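Local coordinates for protein uracil-dna glycosylase (Deinococcus radiodurans, PDB 4UQM) that belongs to the uracil-DNA glycosylase superfamily, with an alpha/beta fold around a parallel sheet, and is modelled here in complex with a nucleic acid strand, at residues Val75-Leu80 with Glu226-Ala231; Leu139-Val144 with Asp165-Ala170; Phe180-Ser185 with Lys192-Lys197; Ile202-Pro207 with Phe216-Phe221. The protein carries 1 engineered substitution. All blocks are in the same frame, centred on the assembly; numbering follows the deposited sequence. Where two conformers were deposited one is given.

Interaction 1: residues Val75-Leu80 with Glu226-Ala231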
loop_
_atom_site.group_PDB
_atom_site.type_symbol
_atom_site.label_atom_id
_atom_site.label_comp_id
_atom_site.label_asym_id
_atom_site.label_seq_id
_atom_site.Cartn_x
_atom_site.Cartn_y
_atom_site.Cartn_z
ATOM N N VAL A 75 11.209 -5.923 1.084
ATOM C CA VAL A 75 10.589 -4.663 1.507
ATOM C C VAL A 75 11.631 -3.729 2.131
ATOM O O VAL A 75 12.279 -4.088 3.090
ATOM C CB VAL A 75 9.441 -4.899 2.522
ATOM C CG1 VAL A 75 8.829 -3.596 2.981
ATOM C CG2 VAL A 75 8.363 -5.783 1.927
ATOM N N LYS A 76 11.758 -2.534 1.576
ATOM C CA LYS A 76 12.477 -1.484 2.212
ATOM C C LYS A 76 11.654 -0.256 2.539
ATOM O O LYS A 76 12.051 0.513 3.435
ATOM C CB LYS A 76 13.747 -1.156 1.460
ATOM C CG LYS A 76 13.604 -0.572 0.131
ATOM C CD LYS A 76 15.037 -0.461 -0.479
ATOM C CE LYS A 76 15.121 0.474 -1.646
ATOM N NZ LYS A 76 16.528 0.379 -2.118
ATOM N N VAL A 77 10.533 -0.084 1.835
ATOM C CA VAL A 77 9.597 1.015 2.125
ATOM C C VAL A 77 8.210 0.430 2.105
ATOM O O VAL A 77 7.900 -0.395 1.224
ATOM C CB VAL A 77 9.686 2.140 1.068
ATOM C CG1 VAL A 77 8.658 3.249 1.351
ATOM C CG2 VAL A 77 11.109 2.710 0.991
ATOM N N LEU A 78 7.407 0.744 3.117
ATOM C CA LEU A 78 6.038 0.305 3.136
ATOM C C LEU A 78 5.168 1.549 3.100
ATOM O O LEU A 78 5.202 2.327 4.000
ATOM C CB LEU A 78 5.753 -0.557 4.384
ATOM C CG LEU A 78 4.385 -1.250 4.435
ATOM C CD1 LEU A 78 4.411 -2.397 5.412
ATOM C CD2 LEU A 78 3.267 -0.261 4.810
ATOM N N ILE A 79 4.443 1.725 2.004
ATOM C CA ILE A 79 3.473 2.796 1.832
ATOM C C ILE A 79 2.120 2.257 2.240
ATOM O O ILE A 79 1.701 1.224 1.742
ATOM C CB ILE A 79 3.438 3.393 0.400
ATOM C CG1 ILE A 79 4.728 4.168 0.186
ATOM C CG2 ILE A 79 2.214 4.249 0.112
ATOM C CD1 ILE A 79 4.908 4.722 -1.193
ATOM N N LEU A 80 1.424 2.945 3.146
ATOM C CA LEU A 80 0.123 2.500 3.602
ATOM C C LEU A 80 -0.911 3.602 3.426
ATOM O O LEU A 80 -0.812 4.655 4.057
ATOM C CB LEU A 80 0.190 2.082 5.068
ATOM C CG LEU A 80 -1.024 1.341 5.635
ATOM C CD1 LEU A 80 -1.246 0.034 4.930
ATOM C CD2 LEU A 80 -0.984 1.138 7.104
ATOM N N GLU A 226 16.679 9.644 2.572
ATOM C CA GLU A 226 17.718 9.991 3.530
ATOM C C GLU A 226 17.836 8.912 4.624
ATOM O O GLU A 226 18.936 8.487 4.965
ATOM C CB GLU A 226 17.434 11.374 4.100
ATOM C CG GLU A 226 18.435 11.844 5.156
ATOM C CD GLU A 226 18.184 13.270 5.640
ATOM O OE1 GLU A 226 17.204 13.913 5.142
ATOM O OE2 GLU A 226 18.972 13.761 6.493
ATOM N N ALA A 227 16.691 8.432 5.116
ATOM C CA ALA A 227 16.708 7.356 6.102
ATOM C C ALA A 227 17.337 6.068 5.549
ATOM O O ALA A 227 18.091 5.370 6.246
ATOM C CB ALA A 227 15.299 7.082 6.629
ATOM N N LEU A 228 16.956 5.685 4.328
ATOM C CA LEU A 228 17.542 4.481 3.725
ATOM C C LEU A 228 19.046 4.631 3.612
ATOM O O LEU A 228 19.799 3.736 3.984
ATOM C CB LEU A 228 16.929 4.187 2.373
ATOM C CG LEU A 228 15.453 3.752 2.421
ATOM C CD1 LEU A 228 14.804 3.777 1.049
ATOM C CD2 LEU A 228 15.344 2.386 3.086
ATOM N N GLU A 229 19.479 5.792 3.115
ATOM C CA GLU A 229 20.903 5.999 2.891
ATOM C C GLU A 229 21.686 5.958 4.181
ATOM O O GLU A 229 22.767 5.347 4.229
ATOM C CB GLU A 229 21.096 7.326 2.196
ATOM C CG GLU A 229 20.703 7.263 0.748
ATOM C CD GLU A 229 20.469 8.641 0.128
ATOM O OE1 GLU A 229 20.757 9.638 0.777
ATOM O OE2 GLU A 229 19.880 8.751 -0.959
ATOM N N LYS A 230 21.148 6.541 5.238
ATOM C CA LYS A 230 21.847 6.528 6.533
ATOM C C LYS A 230 21.990 5.121 7.128
ATOM O O LYS A 230 22.910 4.878 7.910
ATOM C CB LYS A 230 21.174 7.456 7.545
ATOM C CG LYS A 230 21.125 8.923 7.126
ATOM C CD LYS A 230 22.445 9.662 7.165
ATOM C CE LYS A 230 22.284 11.057 6.554
ATOM N NZ LYS A 230 21.251 11.866 7.296
ATOM N N ALA A 231 21.089 4.205 6.731
ATOM C CA ALA A 231 21.172 2.794 7.124
ATOM C C ALA A 231 21.954 1.890 6.155
ATOM O O ALA A 231 22.001 0.683 6.329
ATOM C CB ALA A 231 19.759 2.238 7.350
#
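No ring enters this contact, so the flat group that matters is the peptide after Lys-76: its carbonyl O meets CD2 of Leu-228 at 3.8 Å. The other branch of the leucine fork, CD1, reaches CG2 of Val-77, also at 3.8 Å, so the fork bridges two consecutive residues where strand 77-81 begins. The valine and leucine side chains meet nearly at right angles. In Val-77 a chi1 of 177° sets CG1 anti to the backbone N, against Ile-181 of the neighbouring strand, and leaves CG2 beside that N to touch Leu-228. Lys-76 suits the border of this apolar patch: its CB lies 4.2 Å from Leu-228 CD2, while the long chain carries NZ to a hydrogen bond with Gly-234 O. Leucine's fork lets one helix residue touch two strand residues; elsewhere the helix carries charge, Lys-230 NZ forming a salt bridge with the anti lone pair of Glu-226 OE2 at 3.1 Å. Val-75 O is held by Lys-174 and Arg-233. Val-77 thus meets helix 220-230, whereas Leu-78, the next residue, turns to helix 160-172 on the other face, the layering of a three-layer alpha/beta/alpha sandwich such as the uracil-DNA glycosylase fold.

Interaction 2: residues Leu139-Val144 with Asp165-Ala170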
loop_
_atom_site.group_PDB
_atom_site.type_symbol
_atom_site.label_atom_id
_atom_site.label_comp_id
_atom_site.label_asym_id
_atom_site.label_seq_id
_atom_site.Cartn_x
_atom_site.Cartn_y
_atom_site.Cartn_z
ATOM N N LEU A 139 6.482 -1.593 -0.899
ATOM C CA LEU A 139 5.255 -2.325 -0.731
ATOM C C LEU A 139 4.112 -1.317 -0.727
ATOM O O LEU A 139 4.042 -0.476 0.156
ATOM C CB LEU A 139 5.305 -3.139 0.567
ATOM C CG LEU A 139 4.089 -4.010 0.870
ATOM C CD1 LEU A 139 3.951 -5.166 -0.094
ATOM C CD2 LEU A 139 4.264 -4.624 2.261
ATOM N N LEU A 140 3.241 -1.434 -1.717
ATOM C CA LEU A 140 2.150 -0.487 -1.910
ATOM C C LEU A 140 0.849 -1.020 -1.316
ATOM O O LEU A 140 0.038 -1.645 -1.993
ATOM C CB LEU A 140 2.050 -0.160 -3.411
ATOM C CG LEU A 140 3.275 0.572 -3.992
ATOM C CD1 LEU A 140 3.210 0.524 -5.497
ATOM C CD2 LEU A 140 3.219 1.994 -3.534
ATOM N N LEU A 141 0.681 -0.764 -0.042
ATOM C CA LEU A 141 -0.388 -1.359 0.774
ATOM C C LEU A 141 -1.486 -0.332 1.049
ATOM O O LEU A 141 -1.269 0.853 1.000
ATOM C CB LEU A 141 0.186 -1.907 2.085
ATOM C CG LEU A 141 -0.497 -3.075 2.807
ATOM C CD1 LEU A 141 -0.577 -4.304 1.893
ATOM C CD2 LEU A 141 0.207 -3.398 4.136
ATOM N N ASN A 142 -2.668 -0.841 1.385
ATOM C CA ASN A 142 -3.721 -0.032 2.045
ATOM C C ASN A 142 -4.136 -0.732 3.323
ATOM O O ASN A 142 -3.984 -1.956 3.434
ATOM C CB ASN A 142 -4.941 0.062 1.122
ATOM C CG ASN A 142 -4.786 1.069 -0.010
ATOM O OD1 ASN A 142 -4.450 2.221 0.222
ATOM N ND2 ASN A 142 -5.126 0.660 -1.254
ATOM N N ALA A 143 -4.653 0.048 4.282
ATOM C CA ALA A 143 -5.092 -0.525 5.515
ATOM C C ALA A 143 -6.215 -1.545 5.348
ATOM O O ALA A 143 -6.310 -2.516 6.154
ATOM C CB ALA A 143 -5.490 0.565 6.501
ATOM N N VAL A 144 -7.080 -1.263 4.379
ATOM C CA VAL A 144 -8.220 -2.096 4.023
ATOM C C VAL A 144 -8.020 -2.434 2.564
ATOM O O VAL A 144 -7.653 -1.547 1.770
ATOM C CB VAL A 144 -9.549 -1.304 4.288
ATOM C CG1 VAL A 144 -10.751 -1.842 3.543
ATOM C CG2 VAL A 144 -9.767 -1.185 5.795
ATOM N N ASP A 165 -2.581 -5.392 10.047
ATOM C CA ASP A 165 -1.697 -5.400 11.260
ATOM C C ASP A 165 -0.638 -6.499 11.153
ATOM O O ASP A 165 0.525 -6.286 11.463
ATOM C CB ASP A 165 -2.494 -5.662 12.562
ATOM C CG ASP A 165 -3.306 -4.447 13.069
ATOM O OD1 ASP A 165 -3.124 -3.327 12.552
ATOM O OD2 ASP A 165 -4.086 -4.697 14.026
ATOM N N ALA A 166 -1.057 -7.708 10.749
ATOM C CA ALA A 166 -0.127 -8.825 10.638
ATOM C C ALA A 166 0.942 -8.571 9.580
ATOM O O ALA A 166 2.123 -8.927 9.785
ATOM C CB ALA A 166 -0.876 -10.135 10.375
ATOM N N VAL A 167 0.577 -7.911 8.493
ATOM C CA VAL A 167 1.562 -7.557 7.461
ATOM C C VAL A 167 2.581 -6.561 8.021
ATOM O O VAL A 167 3.788 -6.766 7.906
ATOM C CB VAL A 167 0.887 -7.014 6.203
ATOM C CG1 VAL A 167 1.907 -6.466 5.200
ATOM C CG2 VAL A 167 -0.009 -8.062 5.529
ATOM N N ILE A 168 2.089 -5.517 8.676
ATOM C CA ILE A 168 2.933 -4.511 9.361
ATOM C C ILE A 168 3.856 -5.192 10.351
ATOM O O ILE A 168 5.051 -4.926 10.382
ATOM C CB ILE A 168 2.065 -3.497 10.139
ATOM C CG1 ILE A 168 1.332 -2.537 9.186
ATOM C CG2 ILE A 168 2.892 -2.732 11.192
ATOM C CD1 ILE A 168 2.224 -1.470 8.588
ATOM N N LYS A 169 3.304 -6.082 11.191
ATOM C CA LYS A 169 4.105 -6.793 12.168
ATOM C C LYS A 169 5.206 -7.643 11.525
ATOM O O LYS A 169 6.314 -7.688 12.055
ATOM C CB LYS A 169 3.231 -7.660 13.098
ATOM C CG LYS A 169 2.437 -6.775 14.093
ATOM C CD LYS A 169 1.548 -7.627 14.976
ATOM C CE LYS A 169 0.318 -6.885 15.537
ATOM N NZ LYS A 169 -0.685 -7.769 16.201
ATOM N N ALA A 170 4.910 -8.301 10.393
ATOM C CA ALA A 170 5.931 -9.133 9.738
ATOM C C ALA A 170 7.094 -8.282 9.208
ATOM O O ALA A 170 8.279 -8.658 9.310
ATOM C CB ALA A 170 5.320 -9.897 8.602
#
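Leu-141 and Val-167 mark the closest backbone approach between strand 138-142 and helix 160-172, with their CA atoms 9.3 Å apart, a spacing that side chains alone must fill. The helix belongs to a beta-alpha-beta crossover of the parallel sheet: the chain leaves strand 138-142, runs through the helix and returns as strand 179-183, with strand 77-81 lying between the two in the sheet. Alternation along the strand turns Leu-139 and Leu-141 to the helix, while Leu-140 and Asn-142 face the other way and pack on Ser-95. Both helix-facing leucines set CG anti to the backbone N (chi1 -178° in Leu-139, -153° in Leu-141), which extends their forks off the sheet. Val-167 answers with CG1, likewise anti to its own N; beta branching makes it a short, rigid wedge that meets both leucines at a slant. Trp-27 and Leu-31 of helix 25-35 press on the same valine from outside, so it is buried between two helices and the sheet. Polar ties lie toward the strand's C-terminal end, where Ala-143 O bonds Thr-164 OG1 and Asp-165 forms a salt bridge with Lys-190. At the centre, the single methyl CG1 of Val-167 lies 3.7 Å from CD2 of Leu-141 and 4.2 Å from CD2 of Leu-139.

Interaction 3: residues Phe180-Ser185 with Lys192-Lys197. With nucleotides of chain B.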
loop_
_atom_site.group_PDB
_atom_site.type_symbol
_atom_site.label_atom_id
_atom_site.label_comp_id
_atom_site.label_asym_id
_atom_site.label_seq_id
_atom_site.Cartn_x
_atom_site.Cartn_y
_atom_site.Cartn_z
ATOM N N PHE A 180 8.390 3.190 6.933
ATOM C CA PHE A 180 6.957 3.101 6.855
ATOM C C PHE A 180 6.378 4.475 6.634
ATOM O O PHE A 180 6.588 5.373 7.470
ATOM C CB PHE A 180 6.389 2.539 8.169
ATOM C CG PHE A 180 6.829 1.118 8.515
ATOM C CD1 PHE A 180 8.091 0.845 9.034
ATOM C CD2 PHE A 180 5.948 0.062 8.344
ATOM C CE1 PHE A 180 8.434 -0.439 9.410
ATOM C CE2 PHE A 180 6.294 -1.259 8.690
ATOM C CZ PHE A 180 7.552 -1.497 9.212
ATOM N N ILE A 181 5.635 4.624 5.549
ATOM C CA ILE A 181 4.951 5.878 5.196
ATOM C C ILE A 181 3.454 5.658 5.375
ATOM O O ILE A 181 2.842 4.890 4.664
ATOM C CB ILE A 181 5.247 6.310 3.721
ATOM C CG1 ILE A 181 6.763 6.430 3.487
ATOM C CG2 ILE A 181 4.481 7.576 3.350
ATOM C CD1 ILE A 181 7.074 6.660 2.005
ATOM N N LEU A 182 2.884 6.364 6.376
ATOM C CA LEU A 182 1.476 6.161 6.775
ATOM C C LEU A 182 0.720 7.372 6.281
ATOM O O LEU A 182 0.879 8.493 6.821
ATOM C CB LEU A 182 1.398 5.995 8.294
ATOM C CG LEU A 182 2.337 4.909 8.871
ATOM C CD1 LEU A 182 2.135 4.821 10.392
ATOM C CD2 LEU A 182 2.118 3.557 8.202
ATOM N N TRP A 183 -0.126 7.158 5.269
ATOM C CA TRP A 183 -0.903 8.221 4.661
ATOM C C TRP A 183 -2.360 8.124 5.063
ATOM O O TRP A 183 -3.086 7.269 4.539
ATOM C CB TRP A 183 -0.815 8.149 3.123
ATOM C CG TRP A 183 0.539 8.699 2.610
ATOM C CD1 TRP A 183 1.401 9.551 3.254
ATOM C CD2 TRP A 183 1.099 8.457 1.320
ATOM N NE1 TRP A 183 2.478 9.864 2.425
ATOM C CE2 TRP A 183 2.299 9.189 1.236
ATOM C CE3 TRP A 183 0.698 7.708 0.219
ATOM C CZ2 TRP A 183 3.083 9.150 0.068
ATOM C CZ3 TRP A 183 1.487 7.676 -0.902
ATOM C CH2 TRP A 183 2.658 8.362 -0.952
ATOM N N GLY A 184 -2.777 9.032 5.940
ATOM C CA GLY A 184 -4.158 9.141 6.376
ATOM C C GLY A 184 -4.395 8.612 7.775
ATOM O O GLY A 184 -3.613 7.813 8.331
ATOM N N SER A 185 -5.532 9.020 8.332
ATOM C CA SER A 185 -5.834 8.677 9.706
ATOM C C SER A 185 -5.960 7.163 9.923
ATOM O O SER A 185 -5.554 6.636 10.960
ATOM C CB SER A 185 -7.103 9.378 10.139
ATOM O OG SER A 185 -6.935 10.805 10.083
ATOM N N LYS A 192 1.659 2.479 16.327
ATOM C CA LYS A 192 2.071 1.781 17.534
ATOM C C LYS A 192 2.707 0.400 17.346
ATOM O O LYS A 192 3.431 -0.076 18.225
ATOM C CB LYS A 192 0.892 1.659 18.532
ATOM C CG LYS A 192 -0.246 0.763 18.081
ATOM C CD LYS A 192 -1.217 0.431 19.211
ATOM C CE LYS A 192 -0.813 -0.882 19.886
ATOM N NZ LYS A 192 -1.583 -1.261 21.089
ATOM N N LEU A 193 2.444 -0.216 16.190
ATOM C CA LEU A 193 3.006 -1.534 15.895
ATOM C C LEU A 193 4.446 -1.437 15.420
ATOM O O LEU A 193 5.126 -2.475 15.338
ATOM C CB LEU A 193 2.183 -2.203 14.772
ATOM C CG LEU A 193 0.711 -2.433 15.112
ATOM C CD1 LEU A 193 0.000 -3.032 13.911
ATOM C CD2 LEU A 193 0.523 -3.220 16.384
ATOM N N ILE A 194 4.888 -0.245 14.994
ATOM C CA ILE A 194 6.218 -0.069 14.425
ATOM C C ILE A 194 7.243 0.256 15.548
ATOM O O ILE A 194 7.521 1.386 15.894
ATOM C CB ILE A 194 6.220 0.932 13.274
ATOM C CG1 ILE A 194 5.182 0.487 12.209
ATOM C CG2 ILE A 194 7.615 0.987 12.654
ATOM C CD1 ILE A 194 4.634 1.616 11.424
ATOM N N THR A 195 7.742 -0.792 16.164
ATOM C CA THR A 195 8.632 -0.697 17.317
ATOM C C THR A 195 10.073 -1.038 17.004
ATOM O O THR A 195 10.955 -0.840 17.853
ATOM C CB THR A 195 8.183 -1.731 18.357
ATOM O OG1 THR A 195 8.195 -3.034 17.743
ATOM C CG2 THR A 195 6.804 -1.441 18.847
ATOM N N GLY A 196 10.353 -1.557 15.812
ATOM C CA GLY A 196 11.725 -1.985 15.520
ATOM C C GLY A 196 12.723 -0.837 15.627
ATOM O O GLY A 196 12.462 0.251 15.066
ATOM N N LYS A 197 13.852 -1.068 16.317
ATOM C CA LYS A 197 14.802 0.020 16.610
ATOM C C LYS A 197 15.374 0.664 15.336
ATOM O O LYS A 197 15.736 1.845 15.338
ATOM C CB LYS A 197 15.959 -0.440 17.514
ATOM C CG LYS A 197 16.910 -1.509 16.958
ATOM C CD LYS A 197 18.044 -1.865 17.947
ATOM P P DT B 11 -7.042 11.736 6.226
ATOM O OP1 DT B 11 -5.598 12.026 6.133
ATOM O OP2 DT B 11 -7.476 10.438 6.826
ATOM O "O5'" DT B 11 -7.697 12.891 7.132
ATOM C "C5'" DT B 11 -7.089 14.201 7.119
ATOM C "C4'" DT B 11 -7.785 15.010 8.190
ATOM O "O4'" DT B 11 -9.141 15.323 7.765
ATOM C "C3'" DT B 11 -7.910 14.273 9.527
ATOM O "O3'" DT B 11 -7.937 15.275 10.536
ATOM C "C2'" DT B 11 -9.352 13.815 9.537
ATOM C "C1'" DT B 11 -10.005 14.988 8.804
ATOM N N1 DT B 11 -11.357 14.770 8.271
ATOM C C2 DT B 11 -12.243 15.822 8.355
ATOM O O2 DT B 11 -11.920 16.929 8.747
ATOM N N3 DT B 11 -13.506 15.540 7.908
ATOM C C4 DT B 11 -13.964 14.329 7.405
ATOM O O4 DT B 11 -15.120 14.223 7.018
ATOM C C5 DT B 11 -12.990 13.273 7.358
ATOM C C7 DT B 11 -13.399 11.934 6.823
ATOM C C6 DT B 11 -11.751 13.540 7.783
#
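Ile-194 lies flat over one face of the Phe-180 ring, and this is the tight part of the contact. Its CG1 forms a CH-pi interaction, 4.0 Å from the ring centroid and 10° off the normal, so it is almost exactly above the centre. The remaining carbons spread over the rim: CG2 sits 3.6 Å from CE1 of Phe-180, and CD1 lies 3.7 Å from its CG. With chi1 at -55°, CG1 stands beside the backbone N and CG2 beside the carbonyl carbon, which spreads the side chain across the ring. CD1 also meets CD1 of Leu-182 tip to tip at a slacker 4.2 Å. Isoleucine suits the place, since its two branches cover a broad flat surface. Loop residues on either side are more open: Lys-192, Thr-195 and Lys-197 are exposed, while Leu-193 packs on helix 160-172 and Asn-172 holds both Gly-196 N and Thr-195 OG1. Beyond the other end of strand 179-183, Gly-184 has backbone angles that would jam a CB against the preceding carbonyl O, which calls for glycine. Ser-185 N gives OP2 of DT11 of chain B a nearly straight hydrogen bond (2.8 Å, 175°). A phosphate held by backbone N-H at the C-terminal end of a parallel strand is the usual position of a binding site in an open alpha/beta fold.

Interaction 4: residues Ile202-Pro207 with Phe216-Phe221. With nucleotides of chain B.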
loop_
_atom_site.group_PDB
_atom_site.type_symbol
_atom_site.label_atom_id
_atom_site.label_comp_id
_atom_site.label_asym_id
_atom_site.label_seq_id
_atom_site.Cartn_x
_atom_site.Cartn_y
_atom_site.Cartn_z
ATOM N N ILE A 202 7.164 7.780 8.820
ATOM C CA ILE A 202 6.781 9.057 8.267
ATOM C C ILE A 202 5.269 9.056 8.162
ATOM O O ILE A 202 4.686 8.117 7.616
ATOM C CB ILE A 202 7.434 9.250 6.882
ATOM C CG1 ILE A 202 8.931 9.285 7.033
ATOM C CG2 ILE A 202 6.922 10.541 6.230
ATOM C CD1 ILE A 202 9.699 9.110 5.731
ATOM N N GLU A 203 4.606 10.087 8.688
ATOM C CA GLU A 203 3.159 10.085 8.697
ATOM C C GLU A 203 2.635 11.424 8.250
ATOM O O GLU A 203 3.212 12.469 8.550
ATOM C CB GLU A 203 2.598 9.633 10.054
ATOM C CG GLU A 203 2.825 10.553 11.177
ATOM C CD GLU A 203 2.403 9.928 12.509
ATOM O OE1 GLU A 203 1.356 9.257 12.597
ATOM O OE2 GLU A 203 3.193 9.983 13.419
ATOM N N SER A 204 1.488 11.381 7.586
ATOM C CA SER A 204 0.813 12.611 7.164
ATOM C C SER A 204 -0.626 12.332 6.834
ATOM O O SER A 204 -1.084 11.194 6.909
ATOM C CB SER A 204 1.467 13.230 5.909
ATOM O OG SER A 204 1.211 12.462 4.753
ATOM N N GLY A 205 -1.334 13.375 6.440
ATOM C CA GLY A 205 -2.613 13.168 5.799
ATOM C C GLY A 205 -2.490 12.431 4.466
ATOM O O GLY A 205 -1.428 12.361 3.816
ATOM N N HIS A 206 -3.618 11.922 4.019
ATOM C CA HIS A 206 -3.704 11.228 2.767
ATOM C C HIS A 206 -3.583 12.167 1.570
ATOM O O HIS A 206 -3.985 13.333 1.642
ATOM C CB HIS A 206 -5.083 10.492 2.802
ATOM C CG HIS A 206 -5.284 9.484 1.728
ATOM N ND1 HIS A 206 -5.653 9.848 0.460
ATOM C CD2 HIS A 206 -5.157 8.132 1.721
ATOM C CE1 HIS A 206 -5.771 8.766 -0.285
ATOM N NE2 HIS A 206 -5.477 7.714 0.459
ATOM N N PRO A 207 -3.058 11.656 0.443
ATOM C CA PRO A 207 -2.884 12.576 -0.705
ATOM C C PRO A 207 -4.164 12.889 -1.540
ATOM O O PRO A 207 -4.119 13.671 -2.470
ATOM C CB PRO A 207 -1.899 11.825 -1.590
ATOM C CG PRO A 207 -2.062 10.351 -1.228
ATOM C CD PRO A 207 -2.328 10.390 0.260
ATOM N N PHE A 216 0.528 17.912 1.312
ATOM C CA PHE A 216 1.519 18.731 0.627
ATOM C C PHE A 216 2.547 19.302 1.578
ATOM O O PHE A 216 2.214 19.741 2.668
ATOM C CB PHE A 216 0.847 19.851 -0.123
ATOM C CG PHE A 216 0.071 19.430 -1.330
ATOM C CD1 PHE A 216 0.504 18.395 -2.183
ATOM C CD2 PHE A 216 -1.076 20.133 -1.651
ATOM C CE1 PHE A 216 -0.233 18.065 -3.315
ATOM C CE2 PHE A 216 -1.788 19.818 -2.805
ATOM C CZ PHE A 216 -1.380 18.773 -3.610
ATOM N N GLY A 217 3.801 19.279 1.141
ATOM C CA GLY A 217 4.908 19.876 1.936
ATOM C C GLY A 217 5.512 18.952 2.981
ATOM O O GLY A 217 6.500 19.315 3.669
ATOM N N THR A 218 5.023 17.710 3.071
ATOM C CA THR A 218 5.522 16.798 4.070
ATOM C C THR A 218 6.792 16.043 3.620
ATOM O O THR A 218 7.448 15.388 4.440
ATOM C CB THR A 218 4.443 15.800 4.502
ATOM O OG1 THR A 218 3.949 15.086 3.361
ATOM C CG2 THR A 218 3.299 16.574 5.202
ATOM N N ARG A 219 7.148 16.159 2.342
ATOM C CA ARG A 219 8.443 15.620 1.830
ATOM C C ARG A 219 8.746 14.185 2.200
ATOM O O ARG A 219 9.831 13.882 2.636
ATOM C CB ARG A 219 9.568 16.534 2.317
ATOM C CG ARG A 219 9.418 17.944 1.779
ATOM C CD ARG A 219 10.735 18.729 1.803
ATOM N NE ARG A 219 11.609 18.218 0.735
ATOM C CZ ARG A 219 12.867 18.529 0.475
ATOM N NH1 ARG A 219 13.524 19.449 1.164
ATOM N NH2 ARG A 219 13.470 17.899 -0.527
ATOM N N PRO A 220 7.802 13.276 1.974
ATOM C CA PRO A 220 8.020 11.920 2.462
ATOM C C PRO A 220 9.091 11.175 1.623
ATOM O O PRO A 220 9.712 10.235 2.097
ATOM C CB PRO A 220 6.642 11.296 2.315
ATOM C CG PRO A 220 6.020 12.027 1.167
ATOM C CD PRO A 220 6.479 13.433 1.331
ATOM N N PHE A 221 9.236 11.560 0.367
ATOM C CA PHE A 221 10.059 10.810 -0.615
ATOM C C PHE A 221 11.551 11.060 -0.341
ATOM O O PHE A 221 12.367 10.108 -0.251
ATOM C CB PHE A 221 9.617 11.139 -2.038
ATOM C CG PHE A 221 8.131 10.994 -2.249
ATOM C CD1 PHE A 221 7.527 9.720 -2.279
ATOM C CD2 PHE A 221 7.330 12.113 -2.316
ATOM C CE1 PHE A 221 6.155 9.571 -2.410
ATOM C CE2 PHE A 221 5.928 11.963 -2.463
ATOM C CZ PHE A 221 5.367 10.685 -2.475
ATOM P P DT B 11 -7.042 11.736 6.226
ATOM O OP1 DT B 11 -5.598 12.026 6.133
ATOM O OP2 DT B 11 -7.476 10.438 6.826
ATOM O "O5'" DT B 11 -7.697 12.891 7.132
ATOM C "C5'" DT B 11 -7.089 14.201 7.119
ATOM C "C4'" DT B 11 -7.785 15.010 8.190
ATOM O "O4'" DT B 11 -9.141 15.323 7.765
ATOM C "C3'" DT B 11 -7.910 14.273 9.527
ATOM O "O3'" DT B 11 -7.937 15.275 10.536
ATOM C "C2'" DT B 11 -9.352 13.815 9.537
ATOM C "C1'" DT B 11 -10.005 14.988 8.804
ATOM N N1 DT B 11 -11.357 14.770 8.271
ATOM C C2 DT B 11 -12.243 15.822 8.355
ATOM O O2 DT B 11 -11.920 16.929 8.747
ATOM N N3 DT B 11 -13.506 15.540 7.908
ATOM C C4 DT B 11 -13.964 14.329 7.405
ATOM O O4 DT B 11 -15.120 14.223 7.018
ATOM C C5 DT B 11 -12.990 13.273 7.358
ATOM C C7 DT B 11 -13.399 11.934 6.823
ATOM C C6 DT B 11 -11.751 13.540 7.783
HETATM O O HOH W 1 3.671 12.283 3.586
#
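Ile-202 and Pro-220 meet nearly at right angles, CG2 of the isoleucine 4.0 Å from CB of the proline, while Ile-202 CD1 rests 3.8 Å from Pro-220 O. Two residues along the strand, Ser-204 CB packs on Thr-218 CG2 at 3.9 Å. Their hydroxyls are joined by a water that donates to both, 2.7 Å to Ser-204 OG and 2.8 Å to Thr-218 OG1. Each hydroxyl also binds a carbonyl: Ser-204 OG donates to Gly-205 O, and Thr-218 OG1 bonds Phe-215 O. Small hydroxyl residues suit this junction because both oxygens can accept from one water. Proline suits the first turn of helix 220-230, whose N-H groups have no carbonyl of a preceding turn to bind, so the missing N-H costs nothing. Further out, Glu-114 receives the N-H groups of Gly-217 and Arg-219, and Asp-118 forms a salt bridge with Arg-219 NE, tying the turn to helix 106-118. Beyond the strand, His-206 N bonds OP1 of DT11 of chain B (2.9 Å, N-H...O 159°), and His-206 ND1 is hydrogen-bonded to Ser-208 N. Residues 206-208, His-Pro-Ser, open the DNA-intercalation loop known from this enzyme family, so strand 200-204 leads directly into the nucleic acid-binding site.

In the fold
All four contacts meet on one parallel sheet, ordered 138-142, 77-81, 179-183, 200-204. Interaction 1 encloses the other three along the chain, which follow one another in series as 2, 3 and 4. Backbone hydrogen bonds between adjacent strands couple 1 with 2, 1 with 3, and 3 with 4; their centres lie about 15, 12 and 13 Å apart. Helix 220-230 serves both 1 and 4, about 14 Å apart, whereas Leu-193 of interaction 3 packs against helix 160-172 of interaction 2. Interactions 3 and 4 each extend past a strand end to the same phosphate of DT11 of chain B, so the segments following two neighbouring strands jointly present backbone N-H groups to the nucleic acid.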